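Local structure of protein SCO1, mitochondrial (Saccharomyces cerevisiae, 2B7K) at residues 97-100 against 101-105; 26-29 against 30-34. The protein is required for accumulation of cytochrome c oxidase subunits 1 and 2 and is thought to transport mitochondrial copper or insert it into the oxidase's active site. All coordinates share one frame; numbering follows the deposited sequence.

Interaction 1. Residues 97-100 against 101-105; sequences KEYL and SDFHP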
loop_
_atom_site.group_PDB
_atom_site.type_symbol
_atom_site.label_atom_id
_atom_site.label_comp_id
_atom_site.label_asym_id
_atom_site.label_seq_id
_atom_site.Cartn_x
_atom_site.Cartn_y
_atom_site.Cartn_z
ATOM N N LYS A 97 -9.385 -4.501 -10.541
ATOM C CA LYS A 97 -9.854 -3.280 -11.188
ATOM C C LYS A 97 -11.289 -2.982 -10.766
ATOM O O LYS A 97 -11.629 -1.839 -10.453
ATOM C CB LYS A 97 -9.785 -3.404 -12.714
ATOM C CG LYS A 97 -8.386 -3.270 -13.284
ATOM C CD LYS A 97 -8.387 -3.192 -14.814
ATOM C CE LYS A 97 -8.642 -4.547 -15.461
ATOM N NZ LYS A 97 -9.989 -5.101 -15.160
ATOM N N GLU A 98 -12.130 -4.013 -10.744
ATOM C CA GLU A 98 -13.523 -3.823 -10.362
ATOM C C GLU A 98 -13.661 -3.474 -8.886
ATOM O O GLU A 98 -14.427 -2.581 -8.522
ATOM C CB GLU A 98 -14.349 -5.071 -10.684
ATOM C CG GLU A 98 -15.800 -4.955 -10.246
ATOM C CD GLU A 98 -16.683 -6.040 -10.823
ATOM O OE1 GLU A 98 -17.851 -6.140 -10.394
ATOM O OE2 GLU A 98 -16.216 -6.787 -11.709
ATOM N N TYR A 99 -12.917 -4.173 -8.038
ATOM C CA TYR A 99 -12.956 -3.915 -6.603
ATOM C C TYR A 99 -12.506 -2.487 -6.283
ATOM O O TYR A 99 -13.158 -1.776 -5.508
ATOM C CB TYR A 99 -12.046 -4.901 -5.863
ATOM C CG TYR A 99 -12.023 -4.724 -4.360
ATOM C CD1 TYR A 99 -13.162 -4.970 -3.589
ATOM C CD2 TYR A 99 -10.852 -4.337 -3.700
ATOM C CE1 TYR A 99 -13.136 -4.838 -2.197
ATOM C CE2 TYR A 99 -10.815 -4.205 -2.309
ATOM C CZ TYR A 99 -11.959 -4.459 -1.564
ATOM O OH TYR A 99 -11.915 -4.371 -0.186
ATOM N N LEU A 100 -11.394 -2.068 -6.881
ATOM C CA LEU A 100 -10.862 -0.734 -6.617
ATOM C C LEU A 100 -11.632 0.412 -7.256
ATOM O O LEU A 100 -11.421 1.572 -6.898
ATOM C CB LEU A 100 -9.385 -0.665 -7.022
ATOM C CG LEU A 100 -8.439 -1.517 -6.161
ATOM C CD1 LEU A 100 -7.005 -1.368 -6.672
ATOM C CD2 LEU A 100 -8.522 -1.073 -4.692
ATOM N N SER A 101 -12.542 0.098 -8.180
ATOM C CA SER A 101 -13.323 1.140 -8.835
ATOM C C SER A 101 -14.191 1.877 -7.814
ATOM O O SER A 101 -14.668 2.986 -8.076
ATOM C CB SER A 101 -14.201 0.540 -9.949
ATOM O OG SER A 101 -15.195 -0.319 -9.417
ATOM N N ASP A 102 -14.386 1.265 -6.650
ATOM C CA ASP A 102 -15.188 1.871 -5.594
ATOM C C ASP A 102 -14.345 2.675 -4.606
ATOM O O ASP A 102 -14.860 3.174 -3.606
ATOM C CB ASP A 102 -15.974 0.791 -4.849
ATOM C CG ASP A 102 -17.124 0.241 -5.676
ATOM O OD1 ASP A 102 -17.595 -0.877 -5.382
ATOM O OD2 ASP A 102 -17.561 0.933 -6.618
ATOM N N PHE A 103 -13.053 2.815 -4.896
ATOM C CA PHE A 103 -12.163 3.561 -4.013
ATOM C C PHE A 103 -11.357 4.634 -4.744
ATOM O O PHE A 103 -11.543 4.862 -5.941
ATOM C CB PHE A 103 -11.233 2.588 -3.280
ATOM C CG PHE A 103 -11.966 1.545 -2.478
ATOM C CD1 PHE A 103 -12.199 0.278 -3.001
ATOM C CD2 PHE A 103 -12.449 1.841 -1.206
ATOM C CE1 PHE A 103 -12.900 -0.681 -2.270
ATOM C CE2 PHE A 103 -13.152 0.891 -0.465
ATOM C CZ PHE A 103 -13.378 -0.374 -1.000
ATOM N N HIS A 104 -10.467 5.303 -4.019
ATOM C CA HIS A 104 -9.652 6.365 -4.599
ATOM C C HIS A 104 -8.969 5.851 -5.867
ATOM O O HIS A 104 -8.311 4.804 -5.857
ATOM C CB HIS A 104 -8.622 6.855 -3.573
ATOM C CG HIS A 104 -8.032 8.193 -3.896
ATOM N ND1 HIS A 104 -7.142 8.389 -4.930
ATOM C CD2 HIS A 104 -8.193 9.402 -3.305
ATOM C CE1 HIS A 104 -6.776 9.658 -4.961
ATOM N NE2 HIS A 104 -7.397 10.294 -3.984
ATOM N N PRO A 105 -9.121 6.587 -6.979
ATOM C CA PRO A 105 -8.554 6.254 -8.292
ATOM C C PRO A 105 -7.036 6.094 -8.361
ATOM O O PRO A 105 -6.530 5.460 -9.279
ATOM C CB PRO A 105 -9.033 7.405 -9.182
ATOM C CG PRO A 105 -10.270 7.907 -8.480
ATOM C CD PRO A 105 -9.853 7.864 -7.042
HETATM O O HOH W 1 -15.613 -2.647 -4.465
#

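Interaction 2. Residues 26-29 against 30-34; sequences LEDM and YGNEF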
loop_
_atom_site.group_PDB
_atom_site.type_symbol
_atom_site.label_atom_id
_atom_site.label_comp_id
_atom_site.label_asym_id
_atom_site.label_seq_id
_atom_site.Cartn_x
_atom_site.Cartn_y
_atom_site.Cartn_z
ATOM N N LEU A 26 5.770 -8.463 -9.111
ATOM C CA LEU A 26 4.330 -8.650 -9.294
ATOM C C LEU A 26 3.896 -7.993 -10.595
ATOM O O LEU A 26 4.727 -7.651 -11.431
ATOM C CB LEU A 26 3.567 -8.004 -8.123
ATOM C CG LEU A 26 3.915 -8.522 -6.719
ATOM C CD1 LEU A 26 3.422 -7.547 -5.657
ATOM C CD2 LEU A 26 3.299 -9.905 -6.517
ATOM N N GLU A 27 2.587 -7.839 -10.770
ATOM C CA GLU A 27 2.041 -7.166 -11.945
ATOM C C GLU A 27 0.957 -6.231 -11.422
ATOM O O GLU A 27 0.324 -6.533 -10.411
ATOM C CB GLU A 27 1.410 -8.173 -12.916
ATOM C CG GLU A 27 0.215 -8.923 -12.343
ATOM C CD GLU A 27 -0.497 -9.794 -13.371
ATOM O OE1 GLU A 27 -1.311 -10.640 -12.954
ATOM O OE2 GLU A 27 -0.251 -9.632 -14.584
ATOM N N ASP A 28 0.739 -5.089 -12.067
ATOM C CA ASP A 28 -0.327 -4.225 -11.582
ATOM C C ASP A 28 -1.612 -4.693 -12.246
ATOM O O ASP A 28 -1.581 -5.607 -13.076
ATOM C CB ASP A 28 -0.047 -2.733 -11.850
ATOM C CG ASP A 28 0.018 -2.381 -13.321
ATOM O OD1 ASP A 28 -0.482 -3.155 -14.165
ATOM O OD2 ASP A 28 0.565 -1.295 -13.625
ATOM N N MET A 29 -2.737 -4.090 -11.883
ATOM C CA MET A 29 -4.023 -4.513 -12.418
ATOM C C MET A 29 -4.217 -4.280 -13.909
ATOM O O MET A 29 -5.244 -4.666 -14.467
ATOM C CB MET A 29 -5.156 -3.860 -11.632
ATOM C CG MET A 29 -5.109 -2.349 -11.629
ATOM S SD MET A 29 -6.146 -1.739 -10.306
ATOM C CE MET A 29 -6.504 -0.088 -10.871
ATOM N N TYR A 30 -3.235 -3.657 -14.551
ATOM C CA TYR A 30 -3.317 -3.419 -15.983
ATOM C C TYR A 30 -2.382 -4.372 -16.715
ATOM O O TYR A 30 -2.336 -4.392 -17.943
ATOM C CB TYR A 30 -2.974 -1.963 -16.297
ATOM C CG TYR A 30 -3.952 -1.002 -15.660
ATOM C CD1 TYR A 30 -3.580 -0.211 -14.575
ATOM C CD2 TYR A 30 -5.268 -0.925 -16.111
ATOM C CE1 TYR A 30 -4.498 0.632 -13.950
ATOM C CE2 TYR A 30 -6.193 -0.089 -15.495
ATOM C CZ TYR A 30 -5.803 0.685 -14.415
ATOM O OH TYR A 30 -6.722 1.501 -13.801
ATOM N N GLY A 31 -1.643 -5.168 -15.951
ATOM C CA GLY A 31 -0.739 -6.132 -16.546
ATOM C C GLY A 31 0.720 -5.723 -16.596
ATOM O O GLY A 31 1.561 -6.513 -17.020
ATOM N N ASN A 32 1.034 -4.504 -16.164
ATOM C CA ASN A 32 2.417 -4.040 -16.190
ATOM C C ASN A 32 3.241 -4.625 -15.053
ATOM O O ASN A 32 2.746 -4.813 -13.942
ATOM C CB ASN A 32 2.486 -2.511 -16.089
ATOM C CG ASN A 32 1.647 -1.817 -17.136
ATOM O OD1 ASN A 32 1.776 -2.081 -18.330
ATOM N ND2 ASN A 32 0.782 -0.916 -16.690
ATOM N N GLU A 33 4.507 -4.902 -15.331
ATOM C CA GLU A 33 5.395 -5.439 -14.313
ATOM C C GLU A 33 5.577 -4.388 -13.219
ATOM O O GLU A 33 5.644 -3.191 -13.502
ATOM C CB GLU A 33 6.755 -5.779 -14.926
ATOM C CG GLU A 33 7.774 -6.319 -13.931
ATOM C CD GLU A 33 9.169 -6.422 -14.524
ATOM O OE1 GLU A 33 9.315 -7.037 -15.600
ATOM O OE2 GLU A 33 10.122 -5.893 -13.912
ATOM N N PHE A 34 5.640 -4.836 -11.970
ATOM C CA PHE A 34 5.842 -3.931 -10.846
ATOM C C PHE A 34 6.728 -4.664 -9.841
ATOM O O PHE A 34 6.333 -5.696 -9.301
ATOM C CB PHE A 34 4.503 -3.571 -10.195
ATOM C CG PHE A 34 4.575 -2.372 -9.289
ATOM C CD1 PHE A 34 4.105 -1.133 -9.716
ATOM C CD2 PHE A 34 5.149 -2.471 -8.027
ATOM C CE1 PHE A 34 4.208 -0.003 -8.897
ATOM C CE2 PHE A 34 5.258 -1.346 -7.197
ATOM C CZ PHE A 34 4.785 -0.111 -7.640
#

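Interaction 1. Residues 97-100 against 101-105
Leu-100 and Phe-103 close a type I beta turn just where helix 93-100 runs into the loop: Phe-103 N donates to Leu-100 O at 2.9 Å. In the preceding residues the i-to-i+4 pattern of the helix gives way to i-to-i+3 bonds. Ser-101 N keeps a weak bond back to Lys-97 O, but it also reaches Glu-98 O at 3.3 Å, three residues back instead of four, and Asp-102 N makes a long, weak bond to Tyr-99 O. The hydroxyl of Ser-101 adds a second bond to the same Glu-98 carbonyl. With chi1 at 66°, OG is folded back against its own main chain and donates to Glu-98 O at 2.6 Å, so that one carbonyl is gripped by two donors of the same residue, both from the same face of its plane. A water ties the next carbonyl into the turn, donating to Tyr-99 O and to Asp-102 OD1, each at 2.8 Å.

Next to these polar groups two rings meet. Phe-103 turns its edge to Tyr-99, with CE1 over one face of the tyrosine and 4.0 Å from Tyr-99 CZ; the planes are inclined at 55°. Phe-103 CD1 also lies 4.3 Å from Leu-100 CD2. Both aromatic rings rest on Leu-61 of helix 56-75. The result is an edge-to-face aromatic pair beside the turn that ends the helix, and in this thioredoxin-like domain it lies beside the presumed copper site: the side chain of Tyr-99 comes to about 4 Å from that of Cys-57, a probable copper ligand by analogy with related proteins.

Interaction 2. Residues 26-29 against 30-34
The side chains of Asp-28 and Asn-32 meet at a slant in a tight hairpin, the aspartate carboxylate lying over the bend. Asp-28 CB passes near Asn-32 O, the carbonyl that accepts Asp-28 N at 2.8 Å. A chi1 of 64° tucks CG back over its own main chain, bringing the carboxylate over the loop. There OD1 takes two backbone donors from opposite faces of the carboxylate plane: Tyr-30 N at 2.8 Å, which makes an Asx turn, and Asn-32 N, also at 2.8 Å. At the tip, OD2 offers its syn lone pair to Asn-32 ND2 at 3.1 Å; the carboxylate and amide planes stand 74° apart. Three N-H groups thus satisfy a buried carboxylate, which is consistent with its being ionised. Were the carboxylate replaced by the methyl of an alanine, the N-H groups of Tyr-30 and Asn-32 would probably lose their shared acceptor and the Asn-32 amide its mate.

The main chain closes the same loop: Gly-31 N donates to Asp-28 O at 2.9 Å in the type I turn from Asp-28 to Gly-31, and Gly-31, at phi 100°, takes the first position of a G1 bulge with Asn-32, opposite Asp-28. At the tip of the turn, the Met-29 side chain runs alongside Tyr-30, CG over one face of the ring in a CH-pi contact and CE 3.3 Å from Tyr-30 OH.

Paired backbone bonds join Leu-26 and Phe-34. Strand 25-28 lies between 33-35 and 108-111, joined to the latter by backbone bonds of Glu-27 with Thr-111; Leu-26 packs on Ile-84, Phe-34 on Leu-82 and Leu-110, and Asp-28 on Leu-108. Met-29 and Tyr-30 pack on Lys-97 of helix 93-100, Met-29 also on Leu-100.

How the interactions relate
Interaction 2 comes first along the chain and is complete before interaction 1 begins; their centres are about 16 Å apart. One is a hairpin at the edge of the mixed sheet, the other the end of helix 93-100, and strand 108-111, which follows the loop of interaction 1, lies beside strand 25-28 of interaction 2. The two also touch by van der Waals packing: Lys-97 CD lies 3.5 Å from Met-29 O, and Leu-100 CD1 lies 3.8 Å from Met-29 SD. The helix end and following loop of this thioredoxin-like domain thus pack against the hairpin through Lys-97 and Leu-100 and against helix 56-75 through Tyr-99 and Phe-103, near the presumed copper ligands.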